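Local coordinates for putative immunoglobulin A1 protease (Bacteroides ovatus, PDB 3N6Z), which probably acts as a hydrolase, with cleavage of immunoglobulin A1 as its putative but unestablished activity, at residues S12-P17 / I58-S63; Y50-A55 / A77-A82; G152-K157 / G188-S193; N161-G166 / D195-Y200. All blocks are in the same frame, centred on the assembly; numbering follows the deposited sequence. Where two conformers were deposited one is given.

Interaction 1: S12-P17 / I58-S63; sequences SYTRVP and IRNMRS
Tyr13 and Arg62 meet through a polar grip on a single phenol oxygen. Arg62 comes side-on, with NE 2.5 Å and NH2 2.8 Å from Tyr13 OH. That oxygen lies close to the Arg62 guanidinium plane, which is turned 68° from the ring. The hydroxyl gives its own proton to the backbone, Tyr13 OH lying 2.5 Å from Arg59 O. A second polar group centres on the Asn60 amide. Thr14 OG1 donates to Asn60 OD1 across 2.8 Å, while Asn60 ND2 reaches Val16 O at 3.0 Å from above the carbonyl plane and also serves Leu38 O. A water links Tyr13 N to Asn60 OD1 and, in the conformer given, to Ser63 OG. Apolar contact falls to the Thr14 methyl. With chi1 at 70°, OG1 turns to Asn60 and CG2 stands over the centre of the Tyr13 ring; it also lies over one face of the Arg59 guanidinium, toward the rim, 3.6 Å from CG2 to the plane. As for charge, Arg59 is paired through NH2 with Asp86. With both amide ends of Asn60 engaged and the phenol oxygen held by three bonds, two from Arg62 and one to Arg59 O, the irregular segment 12-17 is attached to the turn at 58-61 and the start of helix 61-64 mainly by directional polar bonds, at the surface of the chain.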
loop_
_atom_site.group_PDB
_atom_site.type_symbol
_atom_site.label_atom_id
_atom_site.label_comp_id
_atom_site.label_asym_id
_atom_site.label_seq_id
_atom_site.Cartn_x
_atom_site.Cartn_y
_atom_site.Cartn_z
ATOM N N SER A 12 -21.564 -12.645 -18.125
ATOM C CA SER A 12 -20.254 -12.860 -17.461
ATOM C C SER A 12 -19.163 -13.267 -18.446
ATOM O O SER A 12 -19.422 -14.050 -19.364
ATOM C CB SER A 12 -20.351 -13.933 -16.348
ATOM O OG SER A 12 -20.302 -15.270 -16.820
ATOM N N TYR A 13 -17.940 -12.749 -18.243
ATOM C CA TYR A 13 -16.768 -13.307 -18.937
ATOM C C TYR A 13 -16.142 -14.496 -18.258
ATOM O O TYR A 13 -15.217 -15.084 -18.822
ATOM C CB TYR A 13 -15.674 -12.283 -19.193
ATOM C CG TYR A 13 -14.770 -11.915 -18.056
ATOM C CD1 TYR A 13 -15.213 -11.062 -17.048
ATOM C CD2 TYR A 13 -13.452 -12.361 -18.020
ATOM C CE1 TYR A 13 -14.401 -10.695 -16.034
ATOM C CE2 TYR A 13 -12.608 -11.984 -17.004
ATOM C CZ TYR A 13 -13.083 -11.181 -16.015
ATOM O OH TYR A 13 -12.198 -10.820 -15.024
ATOM N N THR A 14 -16.567 -14.785 -17.016
ATOM C CA THR A 14 -16.070 -15.934 -16.236
ATOM C C THR A 14 -17.132 -17.067 -16.233
ATOM O O THR A 14 -18.262 -16.908 -16.788
ATOM C CB THR A 14 -15.781 -15.521 -14.780
ATOM O OG1 THR A 14 -17.017 -15.264 -14.127
ATOM C CG2 THR A 14 -14.905 -14.229 -14.661
ATOM N N ARG A 15 -16.774 -18.192 -15.595
ATOM C CA ARG A 15 -17.677 -19.350 -15.491
ATOM C C ARG A 15 -18.785 -19.202 -14.437
ATOM O O ARG A 15 -19.665 -20.069 -14.341
ATOM C CB ARG A 15 -16.881 -20.646 -15.239
ATOM C CG ARG A 15 -16.197 -20.720 -13.880
ATOM C CD ARG A 15 -15.366 -21.998 -13.759
ATOM N NE ARG A 15 -14.579 -22.015 -12.523
ATOM C CZ ARG A 15 -13.399 -21.415 -12.345
ATOM N NH1 ARG A 15 -12.832 -20.732 -13.357
ATOM N NH2 ARG A 15 -12.776 -21.512 -11.149
ATOM N N VAL A 16 -18.754 -18.113 -13.652
ATOM C CA VAL A 16 -19.817 -17.812 -12.658
ATOM C C VAL A 16 -20.535 -16.568 -13.151
ATOM O O VAL A 16 -19.841 -15.555 -13.357
ATOM C CB VAL A 16 -19.267 -17.536 -11.219
ATOM C CG1 VAL A 16 -20.306 -16.772 -10.320
ATOM C CG2 VAL A 16 -18.795 -18.862 -10.583
ATOM N N PRO A 17 -21.897 -16.642 -13.347
ATOM C CA PRO A 17 -22.777 -17.815 -13.031
ATOM C C PRO A 17 -22.719 -18.939 -14.092
ATOM O O PRO A 17 -22.547 -18.648 -15.287
ATOM C CB PRO A 17 -24.183 -17.193 -12.977
ATOM C CG PRO A 17 -24.111 -16.016 -13.948
ATOM C CD PRO A 17 -22.652 -15.597 -14.072
ATOM N N ILE A 58 -14.448 -12.726 -7.723
ATOM C CA ILE A 58 -13.568 -11.584 -7.657
ATOM C C ILE A 58 -13.177 -11.099 -9.062
ATOM O O ILE A 58 -13.008 -9.885 -9.289
ATOM C CB ILE A 58 -12.329 -11.814 -6.723
ATOM C CG1 ILE A 58 -11.977 -10.529 -5.965
ATOM C CG2 ILE A 58 -11.144 -12.352 -7.463
ATOM C CD1 ILE A 58 -10.996 -10.754 -4.815
ATOM N N ARG A 59 -13.103 -12.019 -10.014
ATOM C CA ARG A 59 -12.840 -11.674 -11.411
ATOM C C ARG A 59 -14.037 -11.021 -12.107
ATOM O O ARG A 59 -13.872 -10.469 -13.176
ATOM C CB ARG A 59 -12.337 -12.896 -12.171
ATOM C CG ARG A 59 -10.944 -13.310 -11.692
ATOM C CD ARG A 59 -10.569 -14.726 -12.070
ATOM N NE ARG A 59 -10.548 -14.855 -13.515
ATOM C CZ ARG A 59 -11.329 -15.695 -14.209
ATOM N NH1 ARG A 59 -12.122 -16.589 -13.599
ATOM N NH2 ARG A 59 -11.278 -15.674 -15.526
ATOM N N ASN A 60 -15.205 -11.026 -11.494
ATOM C CA ASN A 60 -16.380 -10.327 -12.026
ATOM C C ASN A 60 -16.464 -8.864 -11.597
ATOM O O ASN A 60 -17.304 -8.124 -12.107
ATOM C CB ASN A 60 -17.703 -11.051 -11.688
ATOM C CG ASN A 60 -17.822 -12.406 -12.381
ATOM O OD1 ASN A 60 -17.287 -12.595 -13.493
ATOM N ND2 ASN A 60 -18.523 -13.353 -11.735
HETATM N N MSE A 61 -15.587 -8.424 -10.674
HETATM C CA MSE A 61 -15.639 -7.033 -10.206
HETATM C C MSE A 61 -15.568 -6.067 -11.398
HETATM O O MSE A 61 -16.289 -5.075 -11.434
HETATM C CB MSE A 61 -14.515 -6.717 -9.232
HETATM C CG MSE A 61 -14.605 -7.470 -7.920
HETATM SE SE MSE A 61 -13.103 -7.110 -6.765
HETATM C CE MSE A 61 -13.499 -5.222 -6.418
ATOM N N ARG A 62 -14.645 -6.318 -12.317
ATOM C CA ARG A 62 -14.440 -5.379 -13.427
ATOM C C ARG A 62 -15.693 -5.181 -14.270
ATOM O O ARG A 62 -15.914 -4.103 -14.847
ATOM C CB ARG A 62 -13.296 -5.849 -14.297
ATOM C CG ARG A 62 -13.493 -7.193 -14.937
ATOM C CD ARG A 62 -12.327 -7.297 -15.928
ATOM N NE ARG A 62 -11.575 -8.514 -15.875
ATOM C CZ ARG A 62 -10.258 -8.636 -16.145
ATOM N NH1 ARG A 62 -9.420 -7.584 -16.399
ATOM N NH2 ARG A 62 -9.763 -9.861 -16.095
ATOM N N SER A 63 -16.554 -6.196 -14.314
ATOM C CA SER A 63 -17.752 -6.189 -15.168
ATOM C C SER A 63 -18.870 -5.315 -14.603
ATOM O O SER A 63 -19.799 -5.004 -15.310
ATOM C CB SER A 63 -18.247 -7.627 -15.344
ATOM O OG SER A 63 -17.173 -8.502 -15.744
HETATM O O HOH W 1 -18.074 -10.984 -15.753
#

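Interaction 2: Y50-A55 / A77-A82; sequences YMIMNA and ADIDMA
Ile79 presses its CD1 methyl straight onto the backbone of the other segment, 3.4 Å from Asn54 N and nearly as near to Met53 C. That is the odd feature here: the two segments run within 28° of parallel, yet they pair by methyl groups instead of strand-to-strand hydrogen bonds. The isoleucine reaches in two directions. Its CG1 lies beside the backbone N (chi1 -52°) and the chain bends again at chi2, which carries CD1 to the Met53-Asn54 peptide and to Ile52 CG2, 3.8 Å away. The other branch, CG2, rests against Ala55 CA at 3.6 Å. An alanine in place of Ile79 is likely to open a gap beside the Met53-Asn54 peptide and deprive Ile52 and Ala55 of a shared apolar neighbour. This fits the N-terminal end of a parallel beta-helix: strand 50-52 stacks on 71-75, whose coil continues into 79-80, and residues 54-55 lie beside 79-81 at the edge of the second sheet. Helix 55-58 packs here too, its Ile58 touching Ile52, Ile79 and Met81. Asn54 is the N-cap of that helix, its OD1 taking the N-H of Gln57. Just inside the helix, Ala55 CB passes 3.5 Å from Asp80 O, with Met81 CG a looser neighbour at 4.3 Å. At the opposite end of the contact, Met53 folds its CE methyl to within 4.2 Å of Ala77 CB. Asp80 OD1 accepts from Ala82 N in an Asx turn, and also binds Asn111 ND2.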
loop_
_atom_site.group_PDB
_atom_site.type_symbol
_atom_site.label_atom_id
_atom_site.label_comp_id
_atom_site.label_asym_id
_atom_site.label_seq_id
_atom_site.Cartn_x
_atom_site.Cartn_y
_atom_site.Cartn_z
ATOM N N TYR A 50 -21.845 -5.942 -3.429
ATOM C CA TYR A 50 -21.595 -7.194 -4.129
ATOM C C TYR A 50 -20.712 -8.092 -3.250
ATOM O O TYR A 50 -19.599 -7.719 -2.860
ATOM C CB TYR A 50 -20.900 -6.936 -5.442
ATOM C CG TYR A 50 -21.755 -6.315 -6.527
ATOM C CD1 TYR A 50 -22.951 -6.911 -6.953
ATOM C CD2 TYR A 50 -21.348 -5.146 -7.184
ATOM C CE1 TYR A 50 -23.679 -6.369 -7.998
ATOM C CE2 TYR A 50 -22.088 -4.602 -8.221
ATOM C CZ TYR A 50 -23.244 -5.206 -8.624
ATOM O OH TYR A 50 -23.973 -4.681 -9.657
HETATM N N MSE A 51 -21.243 -9.275 -2.933
HETATM C CA MSE A 51 -20.626 -10.211 -1.996
HETATM C C MSE A 51 -19.830 -11.270 -2.771
HETATM O O MSE A 51 -20.403 -11.957 -3.646
HETATM C CB MSE A 51 -21.709 -10.844 -1.108
HETATM C CG MSE A 51 -21.176 -11.667 0.042
HETATM SE SE MSE A 51 -20.235 -10.671 1.379
HETATM C CE MSE A 51 -21.788 -9.830 2.200
ATOM N N ILE A 52 -18.536 -11.366 -2.434
ATOM C CA ILE A 52 -17.569 -12.159 -3.173
ATOM C C ILE A 52 -17.163 -13.372 -2.331
ATOM O O ILE A 52 -16.646 -13.218 -1.215
ATOM C CB ILE A 52 -16.338 -11.323 -3.502
ATOM C CG1 ILE A 52 -16.713 -10.134 -4.405
ATOM C CG2 ILE A 52 -15.191 -12.180 -4.111
ATOM C CD1 ILE A 52 -15.685 -8.974 -4.318
HETATM N N MSE A 53 -17.384 -14.568 -2.880
HETATM C CA MSE A 53 -17.135 -15.834 -2.154
HETATM C C MSE A 53 -16.023 -16.693 -2.716
HETATM O O MSE A 53 -15.620 -17.657 -2.073
HETATM C CB MSE A 53 -18.425 -16.664 -2.116
HETATM C CG MSE A 53 -19.622 -15.957 -1.443
HETATM SE SE MSE A 53 -19.322 -15.586 0.397
HETATM C CE MSE A 53 -19.300 -17.380 1.105
ATOM N N ASN A 54 -15.554 -16.394 -3.914
ATOM C CA ASN A 54 -14.499 -17.173 -4.558
ATOM C C ASN A 54 -13.790 -16.321 -5.605
ATOM O O ASN A 54 -14.192 -15.175 -5.844
ATOM C CB ASN A 54 -15.074 -18.477 -5.133
ATOM C CG ASN A 54 -16.088 -18.256 -6.202
ATOM O OD1 ASN A 54 -15.909 -17.411 -7.073
ATOM N ND2 ASN A 54 -17.139 -19.056 -6.191
ATOM N N ALA A 55 -12.755 -16.855 -6.229
ATOM C CA ALA A 55 -11.948 -16.087 -7.182
ATOM C C ALA A 55 -12.645 -15.836 -8.498
ATOM O O ALA A 55 -12.335 -14.862 -9.186
ATOM C CB ALA A 55 -10.587 -16.752 -7.414
ATOM N N ALA A 77 -15.636 -14.472 2.315
ATOM C CA ALA A 77 -14.724 -15.605 2.537
ATOM C C ALA A 77 -13.324 -15.155 2.147
ATOM O O ALA A 77 -13.151 -14.185 1.403
ATOM C CB ALA A 77 -15.143 -16.810 1.666
ATOM N N ASP A 78 -12.315 -15.911 2.579
ATOM C CA ASP A 78 -10.978 -15.764 2.014
ATOM C C ASP A 78 -11.053 -16.171 0.539
ATOM O O ASP A 78 -11.843 -17.030 0.166
ATOM C CB ASP A 78 -9.943 -16.669 2.702
ATOM C CG ASP A 78 -9.649 -16.290 4.160
ATOM O OD1 ASP A 78 -10.007 -15.169 4.597
ATOM O OD2 ASP A 78 -9.066 -17.138 4.839
ATOM N N ILE A 79 -10.221 -15.537 -0.276
ATOM C CA ILE A 79 -10.213 -15.735 -1.715
ATOM C C ILE A 79 -8.818 -16.167 -2.132
ATOM O O ILE A 79 -7.855 -15.438 -1.912
ATOM C CB ILE A 79 -10.606 -14.469 -2.494
ATOM C CG1 ILE A 79 -11.926 -13.908 -1.952
ATOM C CG2 ILE A 79 -10.653 -14.787 -4.036
ATOM C CD1 ILE A 79 -13.169 -14.781 -2.161
ATOM N N ASP A 80 -8.694 -17.328 -2.725
ATOM C CA ASP A 80 -7.387 -17.791 -3.213
ATOM C C ASP A 80 -7.401 -17.661 -4.731
ATOM O O ASP A 80 -8.161 -18.356 -5.419
ATOM C CB ASP A 80 -7.102 -19.224 -2.765
ATOM C CG ASP A 80 -5.689 -19.667 -3.080
ATOM O OD1 ASP A 80 -5.086 -19.139 -4.039
ATOM O OD2 ASP A 80 -5.197 -20.588 -2.388
HETATM N N MSE A 81 -6.547 -16.753 -5.224
HETATM C CA MSE A 81 -6.446 -16.428 -6.640
HETATM C C MSE A 81 -5.407 -17.254 -7.404
HETATM O O MSE A 81 -5.039 -16.914 -8.540
HETATM C CB MSE A 81 -6.202 -14.932 -6.807
HETATM C CG MSE A 81 -7.402 -14.088 -6.351
HETATM SE SE MSE A 81 -7.157 -12.182 -6.605
HETATM C CE MSE A 81 -7.363 -12.205 -8.556
ATOM N N ALA A 82 -4.973 -18.378 -6.833
ATOM C CA ALA A 82 -4.046 -19.268 -7.534
ATOM C C ALA A 82 -4.615 -19.660 -8.882
ATOM O O ALA A 82 -5.807 -19.943 -9.003
ATOM C CB ALA A 82 -3.740 -20.499 -6.690
#

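Interaction 3: G152-K157 / G188-S193; sequences GYLGLK and GVLANS
Gly152 opens the pairing by offering its carbonyl to the next coil, with Val189 N 2.8 Å from Gly152 O. Its counterpart Gly188 has good reason to be small, since a CB there would run into that same Gly152 O. Tyr153 then lies flat over Val189, the two side chains pointing the same way. Val189 CB stands over the ring centre, 3.7 Å from the centroid and 8° off the normal, a CH-pi contact in which CG1 and CG2 spread toward CE2 and CE1. A serine in place of Tyr153 would probably uncover Val189 on this face and remove the aromatic platform that its branches straddle. A glycerol lies about 3 Å and a sulfate about 4 Å from the Tyr153 side chain, both probably from the crystallisation liquor. On the other face Leu154 CG is anti to the backbone N (chi1 -179°), laying CD2 alongside Leu190, 3.8 Å from its CD1. The Leu154 N-H and C=O bracket Leu190, with Leu154 N to Val189 O at 2.8 Å and Ala191 N to Leu154 O at 2.9 Å. At Gly155, whose positive phi suits glycine, the strand ends; its carbonyl is buried against Ala191 CB without a polar partner. Leu156 turns away, its carbonyl carbon still touching that methyl, and Lys157 passes its CA 3.4 Å from Asn192 OD1. The Asn192 amide nitrogen binds Asp158 OD1 and Val230 O. Strand 153-154 thus lies between parallel strands 125-131 and 189-190, and 189-190 pairs with 224-227, successive coils of a beta-solenoid.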
loop_
_atom_site.group_PDB
_atom_site.type_symbol
_atom_site.label_atom_id
_atom_site.label_comp_id
_atom_site.label_asym_id
_atom_site.label_seq_id
_atom_site.Cartn_x
_atom_site.Cartn_y
_atom_site.Cartn_z
ATOM N N GLY A 152 -1.747 1.120 -7.477
ATOM C CA GLY A 152 -0.693 1.971 -8.051
ATOM C C GLY A 152 -0.767 3.340 -7.421
ATOM O O GLY A 152 0.136 3.692 -6.668
ATOM N N TYR A 153 -1.837 4.082 -7.689
ATOM C CA TYR A 153 -2.154 5.330 -7.000
ATOM C C TYR A 153 -3.218 5.088 -5.961
ATOM O O TYR A 153 -4.233 4.429 -6.232
ATOM C CB TYR A 153 -2.672 6.403 -7.973
ATOM C CG TYR A 153 -1.600 7.240 -8.573
ATOM C CD1 TYR A 153 -0.726 6.731 -9.507
ATOM C CD2 TYR A 153 -1.423 8.544 -8.126
ATOM C CE1 TYR A 153 0.310 7.540 -10.028
ATOM C CE2 TYR A 153 -0.438 9.343 -8.624
ATOM C CZ TYR A 153 0.429 8.862 -9.551
ATOM O OH TYR A 153 1.435 9.708 -9.991
ATOM N N LEU A 154 -3.006 5.682 -4.780
ATOM C CA LEU A 154 -4.028 5.804 -3.756
ATOM C C LEU A 154 -4.501 7.257 -3.770
ATOM O O LEU A 154 -3.805 8.164 -3.314
ATOM C CB LEU A 154 -3.518 5.425 -2.383
ATOM C CG LEU A 154 -4.567 5.500 -1.257
ATOM C CD1 LEU A 154 -5.803 4.681 -1.607
ATOM C CD2 LEU A 154 -3.943 5.065 0.076
ATOM N N GLY A 155 -5.695 7.451 -4.307
ATOM C CA GLY A 155 -6.195 8.764 -4.627
ATOM C C GLY A 155 -5.566 9.337 -5.890
ATOM O O GLY A 155 -4.553 8.849 -6.382
ATOM N N LEU A 156 -6.192 10.397 -6.390
ATOM C CA LEU A 156 -5.638 11.188 -7.486
ATOM C C LEU A 156 -5.276 12.564 -6.962
ATOM O O LEU A 156 -5.837 13.046 -5.984
ATOM C CB LEU A 156 -6.654 11.305 -8.618
ATOM C CG LEU A 156 -6.913 10.008 -9.387
ATOM C CD1 LEU A 156 -8.118 10.154 -10.307
ATOM C CD2 LEU A 156 -5.644 9.599 -10.128
ATOM N N LYS A 157 -4.309 13.195 -7.604
ATOM C CA LYS A 157 -3.746 14.453 -7.087
ATOM C C LYS A 157 -4.601 15.659 -7.508
ATOM O O LYS A 157 -4.901 15.828 -8.701
ATOM C CB LYS A 157 -2.342 14.651 -7.626
ATOM C CG LYS A 157 -1.605 15.823 -7.001
ATOM C CD LYS A 157 -0.254 16.039 -7.665
ATOM C CE LYS A 157 -0.401 16.716 -9.009
ATOM N NZ LYS A 157 0.911 16.986 -9.679
ATOM N N GLY A 188 1.902 2.290 -4.674
ATOM C CA GLY A 188 3.024 2.935 -5.367
ATOM C C GLY A 188 3.144 4.411 -5.006
ATOM O O GLY A 188 4.215 4.890 -4.572
ATOM N N VAL A 189 2.026 5.127 -5.160
ATOM C CA VAL A 189 1.953 6.567 -4.978
ATOM C C VAL A 189 0.728 6.911 -4.123
ATOM O O VAL A 189 -0.379 6.496 -4.450
ATOM C CB VAL A 189 1.872 7.318 -6.346
ATOM C CG1 VAL A 189 1.977 8.835 -6.103
ATOM C CG2 VAL A 189 2.946 6.819 -7.330
ATOM N N LEU A 190 0.952 7.663 -3.047
ATOM C CA LEU A 190 -0.107 8.226 -2.223
ATOM C C LEU A 190 -0.321 9.660 -2.718
ATOM O O LEU A 190 0.639 10.447 -2.812
ATOM C CB LEU A 190 0.322 8.241 -0.743
ATOM C CG LEU A 190 -0.586 8.925 0.275
ATOM C CD1 LEU A 190 -2.021 8.316 0.280
ATOM C CD2 LEU A 190 0.051 8.838 1.692
ATOM N N ALA A 191 -1.568 9.991 -3.021
ATOM C CA ALA A 191 -1.960 11.339 -3.410
ATOM C C ALA A 191 -2.387 12.149 -2.181
ATOM O O ALA A 191 -1.831 11.954 -1.084
ATOM C CB ALA A 191 -3.023 11.300 -4.541
ATOM N N ASN A 192 -3.305 13.107 -2.339
ATOM C CA ASN A 192 -3.470 14.163 -1.352
ATOM C C ASN A 192 -4.909 14.378 -0.919
ATOM O O ASN A 192 -5.787 13.502 -1.119
ATOM C CB ASN A 192 -2.724 15.434 -1.803
ATOM C CG ASN A 192 -3.403 16.167 -2.949
ATOM O OD1 ASN A 192 -3.889 15.529 -3.917
ATOM N ND2 ASN A 192 -3.440 17.492 -2.857
ATOM N N SER A 193 -5.174 15.528 -0.315
ATOM C CA SER A 193 -6.433 15.793 0.368
ATOM C C SER A 193 -6.988 17.093 -0.155
ATOM O O SER A 193 -6.244 18.053 -0.303
ATOM C CB SER A 193 -6.185 15.879 1.878
ATOM O OG SER A 193 -5.602 14.654 2.322
#

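Interaction 4: N161-G166 / D195-Y200; sequences NGNKTG and DGQESY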
loop_
_atom_site.group_PDB
_atom_site.type_symbol
_atom_site.label_atom_id
_atom_site.label_comp_id
_atom_site.label_asym_id
_atom_site.label_seq_id
_atom_site.Cartn_x
_atom_site.Cartn_y
_atom_site.Cartn_z
ATOM N N ASN A 161 -12.952 17.189 -6.856
ATOM C CA ASN A 161 -13.996 16.382 -6.275
ATOM C C ASN A 161 -13.335 15.418 -5.287
ATOM O O ASN A 161 -12.566 14.533 -5.687
ATOM C CB ASN A 161 -14.666 15.629 -7.415
ATOM C CG ASN A 161 -15.620 14.563 -6.968
ATOM O OD1 ASN A 161 -15.975 14.407 -5.773
ATOM N ND2 ASN A 161 -16.095 13.801 -7.976
ATOM N N GLY A 162 -13.671 15.567 -4.013
ATOM C CA GLY A 162 -13.097 14.769 -2.935
ATOM C C GLY A 162 -13.347 13.286 -3.052
ATOM O O GLY A 162 -12.651 12.473 -2.418
ATOM N N ASN A 163 -14.315 12.896 -3.894
ATOM C CA ASN A 163 -14.538 11.481 -4.168
ATOM C C ASN A 163 -13.382 10.826 -4.918
ATOM O O ASN A 163 -13.342 9.599 -5.022
ATOM C CB ASN A 163 -15.842 11.284 -4.930
ATOM C CG ASN A 163 -17.071 11.600 -4.098
ATOM O OD1 ASN A 163 -17.039 11.611 -2.853
ATOM N ND2 ASN A 163 -18.187 11.809 -4.796
ATOM N N LYS A 164 -12.398 11.624 -5.379
ATOM C CA LYS A 164 -11.202 11.092 -6.036
ATOM C C LYS A 164 -10.023 10.868 -5.083
ATOM O O LYS A 164 -8.977 10.343 -5.514
ATOM C CB LYS A 164 -10.827 12.019 -7.208
ATOM C CG LYS A 164 -11.976 12.201 -8.229
ATOM C CD LYS A 164 -12.629 10.908 -8.685
ATOM C CE LYS A 164 -13.611 11.070 -9.804
ATOM N NZ LYS A 164 -14.339 9.781 -10.129
ATOM N N THR A 165 -10.181 11.196 -3.802
ATOM C CA THR A 165 -9.204 10.793 -2.785
ATOM C C THR A 165 -9.388 9.297 -2.501
ATOM O O THR A 165 -10.397 8.694 -2.865
ATOM C CB THR A 165 -9.377 11.608 -1.456
ATOM O OG1 THR A 165 -10.709 11.372 -0.941
ATOM C CG2 THR A 165 -9.165 13.115 -1.682
ATOM N N GLY A 166 -8.404 8.703 -1.867
ATOM C CA GLY A 166 -8.445 7.278 -1.537
ATOM C C GLY A 166 -7.821 6.951 -0.211
ATOM O O GLY A 166 -6.860 7.593 0.188
ATOM N N ASP A 195 -11.249 19.110 -1.014
ATOM C CA ASP A 195 -12.704 19.070 -1.076
ATOM C C ASP A 195 -13.327 18.245 0.055
ATOM O O ASP A 195 -14.252 17.466 -0.165
ATOM C CB ASP A 195 -13.159 18.595 -2.452
ATOM C CG ASP A 195 -14.648 18.726 -2.677
ATOM O OD1 ASP A 195 -15.232 19.777 -2.305
ATOM O OD2 ASP A 195 -15.253 17.779 -3.223
ATOM N N GLY A 196 -12.818 18.434 1.280
ATOM C CA GLY A 196 -13.397 17.811 2.452
ATOM C C GLY A 196 -13.060 16.353 2.708
ATOM O O GLY A 196 -13.603 15.758 3.649
ATOM N N GLN A 197 -12.193 15.775 1.877
ATOM C CA GLN A 197 -11.774 14.379 2.029
ATOM C C GLN A 197 -10.262 14.283 2.019
ATOM O O GLN A 197 -9.549 15.211 1.596
ATOM C CB GLN A 197 -12.400 13.523 0.926
ATOM C CG GLN A 197 -13.929 13.468 1.004
ATOM C CD GLN A 197 -14.525 12.433 0.084
ATOM O OE1 GLN A 197 -14.155 11.260 0.162
ATOM N NE2 GLN A 197 -15.464 12.848 -0.780
ATOM N N GLU A 198 -9.757 13.153 2.518
ATOM C CA GLU A 198 -8.324 12.982 2.681
ATOM C C GLU A 198 -7.861 11.668 2.101
ATOM O O GLU A 198 -8.612 10.690 2.123
ATOM C CB GLU A 198 -8.002 12.942 4.151
ATOM C CG GLU A 198 -8.427 14.166 4.941
ATOM C CD GLU A 198 -8.062 14.024 6.412
ATOM O OE1 GLU A 198 -8.886 13.480 7.178
ATOM O OE2 GLU A 198 -6.937 14.373 6.782
ATOM N N SER A 199 -6.647 11.647 1.560
ATOM C CA SER A 199 -5.986 10.396 1.187
ATOM C C SER A 199 -5.013 9.986 2.283
ATOM O O SER A 199 -4.195 10.809 2.743
ATOM C CB SER A 199 -5.262 10.485 -0.149
ATOM O OG SER A 199 -6.149 10.750 -1.231
ATOM N N TYR A 200 -5.086 8.722 2.704
ATOM C CA TYR A 200 -4.235 8.233 3.763
ATOM C C TYR A 200 -4.172 6.719 3.808
ATOM O O TYR A 200 -5.035 6.012 3.249
ATOM C CB TYR A 200 -4.651 8.795 5.129
ATOM C CG TYR A 200 -6.058 8.531 5.590
ATOM C CD1 TYR A 200 -6.396 7.334 6.212
ATOM C CD2 TYR A 200 -7.033 9.534 5.517
ATOM C CE1 TYR A 200 -7.660 7.128 6.715
ATOM C CE2 TYR A 200 -8.312 9.347 6.033
ATOM C CZ TYR A 200 -8.618 8.140 6.629
ATOM O OH TYR A 200 -9.883 7.930 7.141
HETATM O O HOH W 2 -13.010 9.320 -1.784
#
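Gly162 and Asp195 bring the two backbones to 4.7 Å, CA to CA, and Gly166 and Ser199 to 4.8 Å at the far end. Between these points, residues 162-164 form a short 3-10 turn against an irregular run. Where the loops come together, Tyr200 N donates to Gly166 O across 3.3 Å, and Ser199 CA points its hydrogen at the same oxygen. A CB on Gly162 would collide with Asp195 O. Among the side chains, Asp195 directs OD2 to Gly162 N at 2.8 Å, through the lone pair facing away from its other oxygen. Gln197, its chain extended beyond CG, lays its amide against the Gly162-Asn163 peptide, and NE2 reaches Asn163 OD1 at 2.9 Å. The acceptor lies in the Gln197 amide plane, but the two amides are turned 69° apart. Asn161 OD1 accepts from Asn163 N in an Asx turn. Thr165 sends OG1 to Gly162 O at 2.7 Å, and this carbonyl also accepts from Thr165 N. Thr165 CB packs 3.3 Å from Ser199 OG, which receives the Gly166 N-H in a nearly straight bond, 167° at the hydrogen, and also binds Asn192 O. These are loops between strands of neighbouring beta-solenoid coils, joined just before strands 166-169 and 200-202 resume parallel pairing; beyond them, the Tyr200 ring stacks on Phe233 of strand 233-235, and Thr165 pairs through its backbone with Gly128 of strand 125-131.

In the fold
Along the chain, interactions 1 and 2 interlock near the N-terminal end, their segments alternating with centres 11 Å apart. They share a core in which Met61 meets Ile52. Interactions 3 and 4 follow later, likewise interlaced and 10 Å apart between centres, with Leu156 N probably hydrogen-bonded to Lys164 O. The two groups are well separated: interactions 2 and 3 lie 26 Å apart between centres, with nearest atoms about 14 Å apart. The first pair thus lies at the N-terminal end of the beta-solenoid, while the second pair joins neighbouring coils and the loops between their strands.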